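Local coordinates for putative branched-chain amino acid ABC transporter, periplasmic branched-chain amino acid-binding protein (Pseudomonas protegens Pf-5, PDB 4RU0) that probably binds branched-chain amino acids or related small solutes in the periplasm and delivers them to an ABC transporter, at residues Q33-L38 against K75-E80; P37-R42 against C81-T86; V51-G56 against Y327-V332; V106-P111 against P130-G135. One frame throughout, in Å; residues are numbered along the deposited sequence.

Interaction 1: residues Q33-L38 against K75-E80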
loop_
_atom_site.group_PDB
_atom_site.type_symbol
_atom_site.label_atom_id
_atom_site.label_comp_id
_atom_site.label_asym_id
_atom_site.label_seq_id
_atom_site.Cartn_x
_atom_site.Cartn_y
_atom_site.Cartn_z
ATOM N N GLN A 33 14.747 -11.337 -22.029
ATOM C CA GLN A 33 14.554 -10.479 -20.872
ATOM C C GLN A 33 13.197 -10.734 -20.208
ATOM O O GLN A 33 12.298 -11.299 -20.822
ATOM C CB GLN A 33 14.681 -9.012 -21.291
ATOM C CG GLN A 33 15.961 -8.705 -22.063
ATOM C CD GLN A 33 15.910 -7.367 -22.779
ATOM O OE1 GLN A 33 14.874 -6.978 -23.319
ATOM N NE2 GLN A 33 17.032 -6.658 -22.789
ATOM N N GLN A 34 13.070 -10.337 -18.944
ATOM C CA GLN A 34 11.804 -10.425 -18.215
ATOM C C GLN A 34 11.081 -9.086 -18.276
ATOM O O GLN A 34 11.633 -8.061 -17.872
ATOM C CB GLN A 34 12.035 -10.834 -16.760
ATOM C CG GLN A 34 10.790 -10.748 -15.883
ATOM C CD GLN A 34 9.846 -11.915 -16.087
ATOM O OE1 GLN A 34 10.149 -13.049 -15.707
ATOM N NE2 GLN A 34 8.693 -11.647 -16.696
ATOM N N PHE A 35 9.851 -9.091 -18.784
ATOM C CA PHE A 35 9.117 -7.843 -18.966
ATOM C C PHE A 35 8.477 -7.350 -17.672
ATOM O O PHE A 35 7.845 -8.109 -16.939
ATOM C CB PHE A 35 8.044 -7.995 -20.045
ATOM C CG PHE A 35 7.292 -6.727 -20.325
ATOM C CD1 PHE A 35 7.966 -5.519 -20.443
ATOM C CD2 PHE A 35 5.918 -6.739 -20.481
ATOM C CE1 PHE A 35 7.279 -4.347 -20.701
ATOM C CE2 PHE A 35 5.226 -5.573 -20.745
ATOM C CZ PHE A 35 5.908 -4.375 -20.854
ATOM N N PHE A 36 8.647 -6.060 -17.411
ATOM C CA PHE A 36 8.092 -5.424 -16.229
ATOM C C PHE A 36 7.198 -4.270 -16.653
ATOM O O PHE A 36 7.674 -3.150 -16.824
ATOM C CB PHE A 36 9.211 -4.925 -15.316
ATOM C CG PHE A 36 8.827 -4.837 -13.870
ATOM C CD1 PHE A 36 9.266 -5.794 -12.967
ATOM C CD2 PHE A 36 8.035 -3.793 -13.409
ATOM C CE1 PHE A 36 8.924 -5.716 -11.632
ATOM C CE2 PHE A 36 7.683 -3.708 -12.073
ATOM C CZ PHE A 36 8.128 -4.671 -11.182
ATOM N N PRO A 37 5.898 -4.543 -16.841
ATOM C CA PRO A 37 4.967 -3.509 -17.300
ATOM C C PRO A 37 4.829 -2.382 -16.277
ATOM O O PRO A 37 4.754 -2.643 -15.073
ATOM C CB PRO A 37 3.651 -4.274 -17.471
ATOM C CG PRO A 37 3.772 -5.448 -16.565
ATOM C CD PRO A 37 5.219 -5.823 -16.578
ATOM N N LEU A 38 4.819 -1.142 -16.757
ATOM C CA LEU A 38 4.681 0.012 -15.877
ATOM C C LEU A 38 3.484 0.871 -16.274
ATOM O O LEU A 38 3.523 1.586 -17.273
ATOM C CB LEU A 38 5.960 0.851 -15.883
ATOM C CG LEU A 38 7.186 0.166 -15.275
ATOM C CD1 LEU A 38 8.383 1.101 -15.274
ATOM C CD2 LEU A 38 6.886 -0.330 -13.864
ATOM N N LYS A 75 17.935 -10.414 -17.247
ATOM C CA LYS A 75 17.812 -8.965 -17.345
ATOM C C LYS A 75 16.351 -8.527 -17.343
ATOM O O LYS A 75 15.459 -9.279 -17.743
ATOM C CB LYS A 75 18.518 -8.456 -18.604
ATOM C CG LYS A 75 20.014 -8.755 -18.638
ATOM C CD LYS A 75 20.639 -8.350 -19.971
ATOM C CE LYS A 75 22.131 -8.673 -20.015
ATOM N NZ LYS A 75 22.756 -8.224 -21.291
ATOM N N LEU A 76 16.116 -7.301 -16.888
ATOM C CA LEU A 76 14.767 -6.758 -16.786
ATOM C C LEU A 76 14.534 -5.686 -17.842
ATOM O O LEU A 76 15.353 -4.785 -18.015
ATOM C CB LEU A 76 14.527 -6.175 -15.390
ATOM C CG LEU A 76 14.013 -7.084 -14.269
ATOM C CD1 LEU A 76 14.727 -8.424 -14.256
ATOM C CD2 LEU A 76 14.174 -6.392 -12.925
ATOM N N VAL A 77 13.417 -5.783 -18.552
ATOM C CA VAL A 77 13.055 -4.750 -19.512
ATOM C C VAL A 77 11.692 -4.185 -19.127
ATOM O O VAL A 77 10.795 -4.927 -18.731
ATOM C CB VAL A 77 13.042 -5.293 -20.968
ATOM C CG1 VAL A 77 12.128 -6.496 -21.091
ATOM C CG2 VAL A 77 12.648 -4.204 -21.954
ATOM N N TRP A 78 11.545 -2.868 -19.218
ATOM C CA TRP A 78 10.291 -2.233 -18.841
ATOM C C TRP A 78 9.871 -1.162 -19.838
ATOM O O TRP A 78 10.693 -0.634 -20.590
ATOM C CB TRP A 78 10.400 -1.622 -17.443
ATOM C CG TRP A 78 11.456 -0.562 -17.319
ATOM C CD1 TRP A 78 11.307 0.779 -17.537
ATOM C CD2 TRP A 78 12.822 -0.756 -16.938
ATOM N NE1 TRP A 78 12.497 1.430 -17.318
ATOM C CE2 TRP A 78 13.443 0.511 -16.948
ATOM C CE3 TRP A 78 13.581 -1.877 -16.587
ATOM C CZ2 TRP A 78 14.785 0.685 -16.623
ATOM C CZ3 TRP A 78 14.914 -1.702 -16.263
ATOM C CH2 TRP A 78 15.503 -0.430 -16.284
ATOM N N GLN A 79 8.577 -0.854 -19.834
ATOM C CA GLN A 79 8.028 0.196 -20.678
ATOM C C GLN A 79 6.844 0.847 -19.979
ATOM O O GLN A 79 6.108 0.191 -19.244
ATOM C CB GLN A 79 7.603 -0.358 -22.043
ATOM C CG GLN A 79 7.278 0.726 -23.069
ATOM C CD GLN A 79 6.926 0.165 -24.435
ATOM O OE1 GLN A 79 6.332 -0.908 -24.547
ATOM N NE2 GLN A 79 7.293 0.893 -25.483
ATOM N N GLU A 80 6.671 2.143 -20.204
ATOM C CA GLU A 80 5.589 2.884 -19.581
ATOM C C GLU A 80 4.400 3.053 -20.512
ATOM O O GLU A 80 4.558 3.272 -21.713
ATOM C CB GLU A 80 6.080 4.256 -19.126
ATOM C CG GLU A 80 6.332 4.360 -17.638
ATOM C CD GLU A 80 7.024 5.653 -17.255
ATOM O OE1 GLU A 80 6.333 6.602 -16.825
ATOM O OE2 GLU A 80 8.264 5.718 -17.382
#
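Strands Q34-L38 and L76-E80 lie side by side as the parallel pair of a beta-alpha-beta unit, with helix 47-67 as the crossover. Their axes run 26° apart. At the start the pairing is regular. Q34 N donates to K75 O at 2.9 Å, V77 N to Q34 O at 3.0 Å and F36 N to V77 O at 2.8 Å. Further on, L38 N donates to Q79 O at 3.1 Å by a more bent bond.

One face carries F35 and V77. With CG anti to the backbone N (chi1 -177°), the F35 ring reaches over toward the second strand, its CD1 3.4 Å from V77 O. Q79 N sits at the ring edge. F97 packs on this ring edge-to-face. V77 also packs across the Q33 side chain, with CB 3.4 Å from Q33 OE1. On the other face, L38 CD1 lies 3.7 Å from W78 CD1, the two side chains pointing the same way.

Putting an alanine at F35 would probably open a gap beside V77 and Q79 and leave F97 without its aromatic partner. The chemistry implies that backbone bonds set the register and that mainly apolar groups fill the two faces.

Interaction 2: residues P37-R42 against C81-T86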
loop_
_atom_site.group_PDB
_atom_site.type_symbol
_atom_site.label_atom_id
_atom_site.label_comp_id
_atom_site.label_asym_id
_atom_site.label_seq_id
_atom_site.Cartn_x
_atom_site.Cartn_y
_atom_site.Cartn_z
ATOM N N PRO A 37 5.898 -4.543 -16.841
ATOM C CA PRO A 37 4.967 -3.509 -17.300
ATOM C C PRO A 37 4.829 -2.382 -16.277
ATOM O O PRO A 37 4.754 -2.643 -15.073
ATOM C CB PRO A 37 3.651 -4.274 -17.471
ATOM C CG PRO A 37 3.772 -5.448 -16.565
ATOM C CD PRO A 37 5.219 -5.823 -16.578
ATOM N N LEU A 38 4.819 -1.142 -16.757
ATOM C CA LEU A 38 4.681 0.012 -15.877
ATOM C C LEU A 38 3.484 0.871 -16.274
ATOM O O LEU A 38 3.523 1.586 -17.273
ATOM C CB LEU A 38 5.960 0.851 -15.883
ATOM C CG LEU A 38 7.186 0.166 -15.275
ATOM C CD1 LEU A 38 8.383 1.101 -15.274
ATOM C CD2 LEU A 38 6.886 -0.330 -13.864
ATOM N N ALA A 39 2.417 0.780 -15.486
ATOM C CA ALA A 39 1.220 1.582 -15.709
ATOM C C ALA A 39 1.321 2.873 -14.906
ATOM O O ALA A 39 1.155 2.871 -13.686
ATOM C CB ALA A 39 -0.034 0.801 -15.329
ATOM N N THR A 40 1.605 3.974 -15.595
ATOM C CA THR A 40 1.945 5.221 -14.918
ATOM C C THR A 40 1.114 6.396 -15.405
ATOM O O THR A 40 0.570 6.368 -16.512
ATOM C CB THR A 40 3.437 5.572 -15.114
ATOM O OG1 THR A 40 3.690 5.814 -16.504
ATOM C CG2 THR A 40 4.333 4.441 -14.623
ATOM N N TYR A 41 1.014 7.427 -14.572
ATOM C CA TYR A 41 0.427 8.687 -14.999
ATOM C C TYR A 41 1.439 9.821 -14.866
ATOM O O TYR A 41 2.053 9.998 -13.816
ATOM C CB TYR A 41 -0.852 9.011 -14.209
ATOM C CG TYR A 41 -0.813 8.691 -12.728
ATOM C CD1 TYR A 41 -0.323 9.611 -11.807
ATOM C CD2 TYR A 41 -1.304 7.483 -12.246
ATOM C CE1 TYR A 41 -0.300 9.325 -10.451
ATOM C CE2 TYR A 41 -1.285 7.189 -10.895
ATOM C CZ TYR A 41 -0.782 8.111 -10.001
ATOM O OH TYR A 41 -0.761 7.815 -8.658
ATOM N N ARG A 42 1.617 10.571 -15.950
ATOM C CA ARG A 42 2.504 11.730 -15.952
ATOM C C ARG A 42 1.763 12.967 -16.436
ATOM O O ARG A 42 2.362 14.012 -16.677
ATOM C CB ARG A 42 3.730 11.467 -16.823
ATOM C CG ARG A 42 4.637 10.392 -16.263
ATOM C CD ARG A 42 5.787 10.085 -17.197
ATOM N NE ARG A 42 6.695 9.104 -16.611
ATOM C CZ ARG A 42 7.655 9.404 -15.743
ATOM N NH1 ARG A 42 7.833 10.662 -15.360
ATOM N NH2 ARG A 42 8.439 8.447 -15.261
ATOM N N CYS A 81 3.206 2.952 -19.943
ATOM C CA CYS A 81 1.983 3.271 -20.659
ATOM C C CYS A 81 1.201 4.292 -19.836
ATOM O O CYS A 81 1.018 4.113 -18.634
ATOM C CB CYS A 81 1.153 2.011 -20.912
ATOM S SG CYS A 81 -0.427 2.290 -21.759
ATOM N N GLU A 82 0.766 5.369 -20.479
ATOM C CA GLU A 82 0.060 6.440 -19.785
ATOM C C GLU A 82 -1.377 6.047 -19.451
ATOM O O GLU A 82 -2.166 5.731 -20.341
ATOM C CB GLU A 82 0.074 7.715 -20.626
ATOM C CG GLU A 82 -0.605 8.902 -19.964
ATOM C CD GLU A 82 0.040 9.294 -18.641
ATOM O OE1 GLU A 82 1.279 9.167 -18.504
ATOM O OE2 GLU A 82 -0.703 9.730 -17.738
ATOM N N THR A 83 -1.715 6.072 -18.165
ATOM C CA THR A 83 -3.047 5.673 -17.720
ATOM C C THR A 83 -3.894 6.882 -17.325
ATOM O O THR A 83 -5.113 6.775 -17.176
ATOM C CB THR A 83 -2.974 4.704 -16.520
ATOM O OG1 THR A 83 -2.603 5.426 -15.336
ATOM C CG2 THR A 83 -1.955 3.601 -16.792
ATOM N N GLU A 84 -3.233 8.023 -17.152
ATOM C CA GLU A 84 -3.886 9.271 -16.762
ATOM C C GLU A 84 -4.760 9.115 -15.521
ATOM O O GLU A 84 -5.741 9.845 -15.355
ATOM C CB GLU A 84 -4.727 9.814 -17.915
ATOM C CG GLU A 84 -3.958 9.944 -19.214
ATOM C CD GLU A 84 -4.650 10.846 -20.215
ATOM O OE1 GLU A 84 -5.481 11.675 -19.786
ATOM O OE2 GLU A 84 -4.363 10.727 -21.426
ATOM N N TRP A 85 -4.409 8.146 -14.674
ATOM C CA TRP A 85 -5.082 7.920 -13.398
ATOM C C TRP A 85 -6.548 7.467 -13.574
ATOM O O TRP A 85 -7.314 7.431 -12.607
ATOM C CB TRP A 85 -4.997 9.196 -12.541
ATOM C CG TRP A 85 -5.293 9.010 -11.078
ATOM C CD1 TRP A 85 -4.456 8.497 -10.127
ATOM C CD2 TRP A 85 -6.505 9.364 -10.397
ATOM N NE1 TRP A 85 -5.078 8.495 -8.899
ATOM C CE2 TRP A 85 -6.336 9.023 -9.037
ATOM C CE3 TRP A 85 -7.718 9.930 -10.806
ATOM C CZ2 TRP A 85 -7.337 9.232 -8.085
ATOM C CZ3 TRP A 85 -8.710 10.135 -9.859
ATOM C CH2 TRP A 85 -8.512 9.787 -8.515
ATOM N N THR A 86 -6.928 7.100 -14.796
ATOM C CA THR A 86 -8.296 6.656 -15.064
ATOM C C THR A 86 -8.389 5.153 -15.322
ATOM O O THR A 86 -7.410 4.505 -15.704
ATOM C CB THR A 86 -8.909 7.380 -16.281
ATOM O OG1 THR A 86 -8.253 6.949 -17.479
ATOM C CG2 THR A 86 -8.774 8.889 -16.134
#
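Y41 and W85 meet where strands 34-40 and 76-82 of the beta-alpha-beta unit run out into loops beside the ligand pocket. Y41 belongs to that pocket, and its OH makes a weak hydrogen bond to the bound 3,6,9,12,15-pentaoxaheptadecane. The edge of W85 points at the face of the Y41 ring in a T-shaped pair, with the planes at 87°. W85 is also stacked on Y46, and Y41 packs edge-to-face with W54.

E82 holds the backbone of R42, the residue after Y41. Its chain leaves anti to the backbone nitrogen (chi1 -178°) and bends at chi2, which turns the carboxylate back toward the R42 amide. R42 N donates to E82 OE1 at 2.9 Å, on the syn lone pair, and more weakly to E82 OE2. The R42 side chain turns to E80 and D315 instead.

The parallel ladder finishes here. C81 N bonds L38 O at 3.0 Å, T40 N bonds C81 O at 3.1 Å, and T83 N bonds T40 O at 2.8 Å. A type I' turn from T83 to T86 follows and presents W85 to Y41. C81 is also fixed by its disulfide to C93. W85 CD1 stands over the face of the Y41 ring, offset toward its rim, 3.5 Å from Y41 CE2.

Interaction 3: residues V51-G56 against Y327-V332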
loop_
_atom_site.group_PDB
_atom_site.type_symbol
_atom_site.label_atom_id
_atom_site.label_comp_id
_atom_site.label_asym_id
_atom_site.label_seq_id
_atom_site.Cartn_x
_atom_site.Cartn_y
_atom_site.Cartn_z
ATOM N N VAL A 51 5.059 10.896 -10.478
ATOM C CA VAL A 51 6.384 10.779 -11.088
ATOM C C VAL A 51 7.432 10.363 -10.064
ATOM O O VAL A 51 8.454 9.768 -10.412
ATOM C CB VAL A 51 6.825 12.095 -11.762
ATOM C CG1 VAL A 51 6.000 12.349 -13.016
ATOM C CG2 VAL A 51 6.722 13.260 -10.791
ATOM N N GLN A 52 7.170 10.663 -8.796
ATOM C CA GLN A 52 8.067 10.255 -7.725
ATOM C C GLN A 52 7.968 8.750 -7.483
ATOM O O GLN A 52 8.977 8.089 -7.216
ATOM C CB GLN A 52 7.758 11.030 -6.445
ATOM C CG GLN A 52 7.894 12.534 -6.600
ATOM C CD GLN A 52 7.405 13.289 -5.384
ATOM O OE1 GLN A 52 7.867 13.053 -4.265
ATOM N NE2 GLN A 52 6.454 14.195 -5.594
ATOM N N VAL A 53 6.753 8.214 -7.584
ATOM C CA VAL A 53 6.534 6.778 -7.453
ATOM C C VAL A 53 7.196 5.991 -8.588
ATOM O O VAL A 53 7.892 5.001 -8.344
ATOM C CB VAL A 53 5.034 6.426 -7.429
ATOM C CG1 VAL A 53 4.848 4.937 -7.193
ATOM C CG2 VAL A 53 4.309 7.230 -6.359
ATOM N N TRP A 54 6.976 6.428 -9.827
ATOM C CA TRP A 54 7.519 5.713 -10.981
ATOM C C TRP A 54 9.041 5.728 -10.947
ATOM O O TRP A 54 9.687 4.720 -11.248
ATOM C CB TRP A 54 7.017 6.311 -12.304
ATOM C CG TRP A 54 5.598 6.828 -12.296
ATOM C CD1 TRP A 54 5.144 7.966 -12.905
ATOM C CD2 TRP A 54 4.454 6.237 -11.653
ATOM N NE1 TRP A 54 3.795 8.118 -12.684
ATOM C CE2 TRP A 54 3.349 7.073 -11.918
ATOM C CE3 TRP A 54 4.257 5.084 -10.885
ATOM C CZ2 TRP A 54 2.072 6.795 -11.440
ATOM C CZ3 TRP A 54 2.991 4.813 -10.409
ATOM C CH2 TRP A 54 1.913 5.663 -10.689
ATOM N N ALA A 55 9.606 6.871 -10.565
ATOM C CA ALA A 55 11.054 7.025 -10.484
ATOM C C ALA A 55 11.652 6.049 -9.476
ATOM O O ALA A 55 12.780 5.582 -9.645
ATOM C CB ALA A 55 11.414 8.454 -10.121
ATOM N N GLY A 56 10.889 5.739 -8.431
ATOM C CA GLY A 56 11.305 4.753 -7.448
ATOM C C GLY A 56 11.356 3.354 -8.037
ATOM O O GLY A 56 12.316 2.613 -7.819
ATOM N N TYR A 327 8.309 8.155 -3.352
ATOM C CA TYR A 327 9.456 7.500 -3.938
ATOM C C TYR A 327 9.668 6.135 -3.336
ATOM O O TYR A 327 10.037 5.196 -4.008
ATOM C CB TYR A 327 10.715 8.362 -3.797
ATOM C CG TYR A 327 11.924 7.773 -4.466
ATOM C CD1 TYR A 327 12.610 6.733 -3.888
ATOM C CD2 TYR A 327 12.359 8.242 -5.688
ATOM C CE1 TYR A 327 13.697 6.180 -4.501
ATOM C CE2 TYR A 327 13.449 7.696 -6.311
ATOM C CZ TYR A 327 14.116 6.669 -5.712
ATOM O OH TYR A 327 15.204 6.114 -6.316
ATOM N N ASN A 328 9.456 6.039 -2.043
ATOM C CA ASN A 328 9.722 4.805 -1.318
ATOM C C ASN A 328 8.661 3.743 -1.565
ATOM O O ASN A 328 8.939 2.549 -1.460
ATOM C CB ASN A 328 9.846 5.088 0.178
ATOM C CG ASN A 328 11.077 5.913 0.511
ATOM O OD1 ASN A 328 11.678 6.536 -0.368
ATOM N ND2 ASN A 328 11.459 5.918 1.783
ATOM N N SER A 329 7.446 4.175 -1.888
ATOM C CA SER A 329 6.405 3.231 -2.262
ATOM C C SER A 329 6.794 2.586 -3.586
ATOM O O SER A 329 6.556 1.402 -3.800
ATOM C CB SER A 329 5.038 3.913 -2.363
ATOM O OG SER A 329 5.003 4.851 -3.422
ATOM N N GLY A 330 7.410 3.373 -4.463
ATOM C CA GLY A 330 7.913 2.861 -5.722
ATOM C C GLY A 330 8.970 1.796 -5.493
ATOM O O GLY A 330 8.976 0.757 -6.156
ATOM N N LEU A 331 9.860 2.054 -4.540
ATOM C CA LEU A 331 10.916 1.108 -4.196
ATOM C C LEU A 331 10.352 -0.204 -3.658
ATOM O O LEU A 331 10.813 -1.282 -4.017
ATOM C CB LEU A 331 11.868 1.725 -3.168
ATOM C CG LEU A 331 12.675 2.939 -3.627
ATOM C CD1 LEU A 331 13.497 3.498 -2.482
ATOM C CD2 LEU A 331 13.577 2.567 -4.799
ATOM N N VAL A 332 9.348 -0.101 -2.796
ATOM C CA VAL A 332 8.776 -1.280 -2.162
ATOM C C VAL A 332 7.873 -2.031 -3.145
ATOM O O VAL A 332 7.846 -3.264 -3.167
ATOM C CB VAL A 332 8.001 -0.896 -0.880
ATOM C CG1 VAL A 332 7.097 -2.030 -0.419
ATOM C CG2 VAL A 332 8.985 -0.517 0.216
#
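G56 lies directly over the ring of Y327, where helices 47-67 and 325-348 pack closely. G56 CA is 3.8 Å from the ring centroid and 12° off its normal, a CH-pi contact over the face. CG of Y327 is anti to its backbone nitrogen (chi1 -176°), which swings the ring across toward the first helix. Beside it, G56 meets G330, with their CA atoms 4.3 Å apart. A CB on G56 would clash with Y327 O, and one on G330 would clash with V53 O. The two glycines thus let the short axes come within 6.5 Å, crossing at -35°.

With the backbones so near, CA-H...O contacts form. Y327 CA lies 3.4 Å from Q52 O, and G330 CA lies 3.4 Å from V53 O. No conventional hydrogen bond crosses. This is close helix-helix packing made possible by a glycine on each helix. At the flanks, both methyls of V53 touch S329 OG, CG1 at 3.8 Å, and L331 CD2 packs against G56 O.

The next shell holds these groups in place. Y327 OH bonds D59 OD1, and F322 packs edge-to-face on its ring. Q52 OE1 bonds S324 OG, and S329 OG bonds Y326 O. An alanine in place of Y327 would probably leave G56 CA without the ring face it packs on and D59 without its hydroxyl partner.

Helix 299-309 packs on Y327 and L331 through L304. The contact thus joins a helix far along the chain to the crossover helix between strands 34-40 and 76-82.

Interaction 4: residues V106-P111 against P130-G135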
loop_
_atom_site.group_PDB
_atom_site.type_symbol
_atom_site.label_atom_id
_atom_site.label_comp_id
_atom_site.label_asym_id
_atom_site.label_seq_id
_atom_site.Cartn_x
_atom_site.Cartn_y
_atom_site.Cartn_z
ATOM N N VAL A 106 5.043 -11.300 -19.297
ATOM C CA VAL A 106 4.670 -10.663 -18.035
ATOM C C VAL A 106 4.599 -11.698 -16.918
ATOM O O VAL A 106 4.017 -12.765 -17.095
ATOM C CB VAL A 106 3.302 -9.939 -18.150
ATOM C CG1 VAL A 106 2.814 -9.457 -16.780
ATOM C CG2 VAL A 106 3.385 -8.785 -19.137
ATOM N N ALA A 107 5.197 -11.388 -15.774
ATOM C CA ALA A 107 5.104 -12.270 -14.619
ATOM C C ALA A 107 4.057 -11.762 -13.632
ATOM O O ALA A 107 3.237 -12.529 -13.132
ATOM C CB ALA A 107 6.455 -12.397 -13.939
ATOM N N VAL A 108 4.100 -10.461 -13.358
ATOM C CA VAL A 108 3.177 -9.817 -12.433
ATOM C C VAL A 108 2.769 -8.461 -12.989
ATOM O O VAL A 108 3.512 -7.850 -13.762
ATOM C CB VAL A 108 3.798 -9.622 -11.033
ATOM C CG1 VAL A 108 3.951 -10.959 -10.317
ATOM C CG2 VAL A 108 5.132 -8.922 -11.152
ATOM N N TYR A 109 1.583 -7.996 -12.607
ATOM C CA TYR A 109 1.087 -6.724 -13.109
ATOM C C TYR A 109 0.595 -5.798 -11.990
ATOM O O TYR A 109 -0.189 -6.200 -11.126
ATOM C CB TYR A 109 -0.034 -6.958 -14.123
ATOM C CG TYR A 109 -0.426 -5.699 -14.856
ATOM C CD1 TYR A 109 0.237 -5.316 -16.014
ATOM C CD2 TYR A 109 -1.444 -4.879 -14.379
ATOM C CE1 TYR A 109 -0.107 -4.154 -16.684
ATOM C CE2 TYR A 109 -1.795 -3.717 -15.042
ATOM C CZ TYR A 109 -1.125 -3.361 -16.194
ATOM O OH TYR A 109 -1.467 -2.206 -16.859
ATOM N N GLN A 110 1.057 -4.551 -12.026
ATOM C CA GLN A 110 0.676 -3.541 -11.036
ATOM C C GLN A 110 -0.014 -2.362 -11.705
ATOM O O GLN A 110 0.646 -1.499 -12.278
ATOM C CB GLN A 110 1.901 -3.052 -10.263
ATOM C CG GLN A 110 2.556 -4.116 -9.410
ATOM C CD GLN A 110 4.071 -4.013 -9.405
ATOM O OE1 GLN A 110 4.693 -3.821 -10.449
ATOM N NE2 GLN A 110 4.671 -4.142 -8.227
ATOM N N PRO A 111 -1.351 -2.326 -11.639
ATOM C CA PRO A 111 -2.118 -1.270 -12.313
ATOM C C PRO A 111 -1.856 0.131 -11.754
ATOM O O PRO A 111 -2.070 1.104 -12.470
ATOM C CB PRO A 111 -3.578 -1.689 -12.081
ATOM C CG PRO A 111 -3.542 -2.642 -10.947
ATOM C CD PRO A 111 -2.221 -3.338 -11.020
ATOM N N PRO A 130 -1.304 -12.206 -12.450
ATOM C CA PRO A 130 -1.445 -11.723 -11.074
ATOM C C PRO A 130 -1.521 -10.205 -11.016
ATOM O O PRO A 130 -0.649 -9.526 -11.555
ATOM C CB PRO A 130 -0.169 -12.225 -10.383
ATOM C CG PRO A 130 0.454 -13.202 -11.330
ATOM C CD PRO A 130 0.018 -12.798 -12.696
ATOM N N LEU A 131 -2.568 -9.683 -10.389
ATOM C CA LEU A 131 -2.658 -8.256 -10.135
ATOM C C LEU A 131 -2.098 -7.973 -8.759
ATOM O O LEU A 131 -2.534 -8.565 -7.776
ATOM C CB LEU A 131 -4.101 -7.758 -10.224
ATOM C CG LEU A 131 -4.782 -7.770 -11.593
ATOM C CD1 LEU A 131 -6.139 -7.067 -11.514
ATOM C CD2 LEU A 131 -3.909 -7.160 -12.685
ATOM N N ILE A 132 -1.123 -7.079 -8.693
ATOM C CA ILE A 132 -0.607 -6.623 -7.414
ATOM C C ILE A 132 -1.134 -5.226 -7.118
ATOM O O ILE A 132 -0.923 -4.295 -7.895
ATOM C CB ILE A 132 0.931 -6.606 -7.388
ATOM C CG1 ILE A 132 1.487 -8.023 -7.540
ATOM C CG2 ILE A 132 1.431 -5.981 -6.108
ATOM C CD1 ILE A 132 2.998 -8.065 -7.715
ATOM N N THR A 133 -1.815 -5.095 -5.990
ATOM C CA THR A 133 -2.189 -3.793 -5.441
ATOM C C THR A 133 -1.627 -3.647 -4.038
ATOM O O THR A 133 -2.149 -4.187 -3.093
ATOM C CB THR A 133 -3.718 -3.584 -5.417
ATOM O OG1 THR A 133 -4.342 -4.579 -4.614
ATOM C CG2 THR A 133 -4.287 -3.663 -6.781
ATOM N N LEU A 134 -0.589 -2.848 -3.897
ATOM C CA LEU A 134 0.073 -2.722 -2.616
ATOM C C LEU A 134 -0.660 -1.704 -1.767
ATOM O O LEU A 134 -0.810 -0.570 -2.149
ATOM C CB LEU A 134 1.521 -2.306 -2.840
ATOM C CG LEU A 134 2.556 -2.316 -1.728
ATOM C CD1 LEU A 134 2.796 -3.708 -1.203
ATOM C CD2 LEU A 134 3.860 -1.744 -2.248
ATOM N N GLY A 135 -1.131 -2.136 -0.614
ATOM C CA GLY A 135 -1.886 -1.293 0.291
ATOM C C GLY A 135 -3.223 -0.772 -0.198
ATOM O O GLY A 135 -3.674 0.263 0.229
#
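V108-Q110 and P130-I132 run alongside each other in roughly the same direction, joined by two backbone bonds around a single bridge between Y109 and L131. Y109 N donates to P130 O at 2.9 Å, and I132 N donates almost straight to Y109 O at 2.8 Å. Prolines stand at both ends of this pairing. P111 has no N-H to offer, and its CD packs 3.5 Å from I132 O. At the other end, P130 CD lies 3.3 Å from A107 O.

I132 is the side chain most enclosed by the contact. CG1 leaves anti to the carbonyl carbon (chi1 -64°), which sends CD1 to V108, 3.8 Å from its CB. On the same residue, CB lies 3.6 Å from Q110 CG, and the two side chains point the same way. L131 pairs with Y109 instead, CD2 to CD2 at 3.8 Å, and so lies beside the base of the ring. Helix 355-363 packs on V108 and I132 through L362, and helix 114-126 packs on L131.

All the touching residues are buried. Two strand-like segments in parallel, with helix 114-126 between them in the chain, resemble the beta-alpha-beta repeats that build the lobes of periplasmic binding proteins.

Interactions 1 and 2 are successive parts of one strand pair, 34-40 with 76-82, and share P37 and L38. Interaction 1 is partly buried, with K75 and Q79 exposed. Interaction 2 is more buried and reaches the ligand pocket. E80 links them through a salt bridge to R42 and a probable hydrogen bond to T40. In interaction 4 every touching residue is buried, and it packs beside strand 34-40, Y109 on P37 and Q110 on F36. Interaction 3 is also buried but differs in kind: two helices meet through glycines and a ring face, without hydrogen bonds across. Its first helix is the crossover between the strands of interactions 1 and 2, and W54 NE1 probably bonds Y41 O.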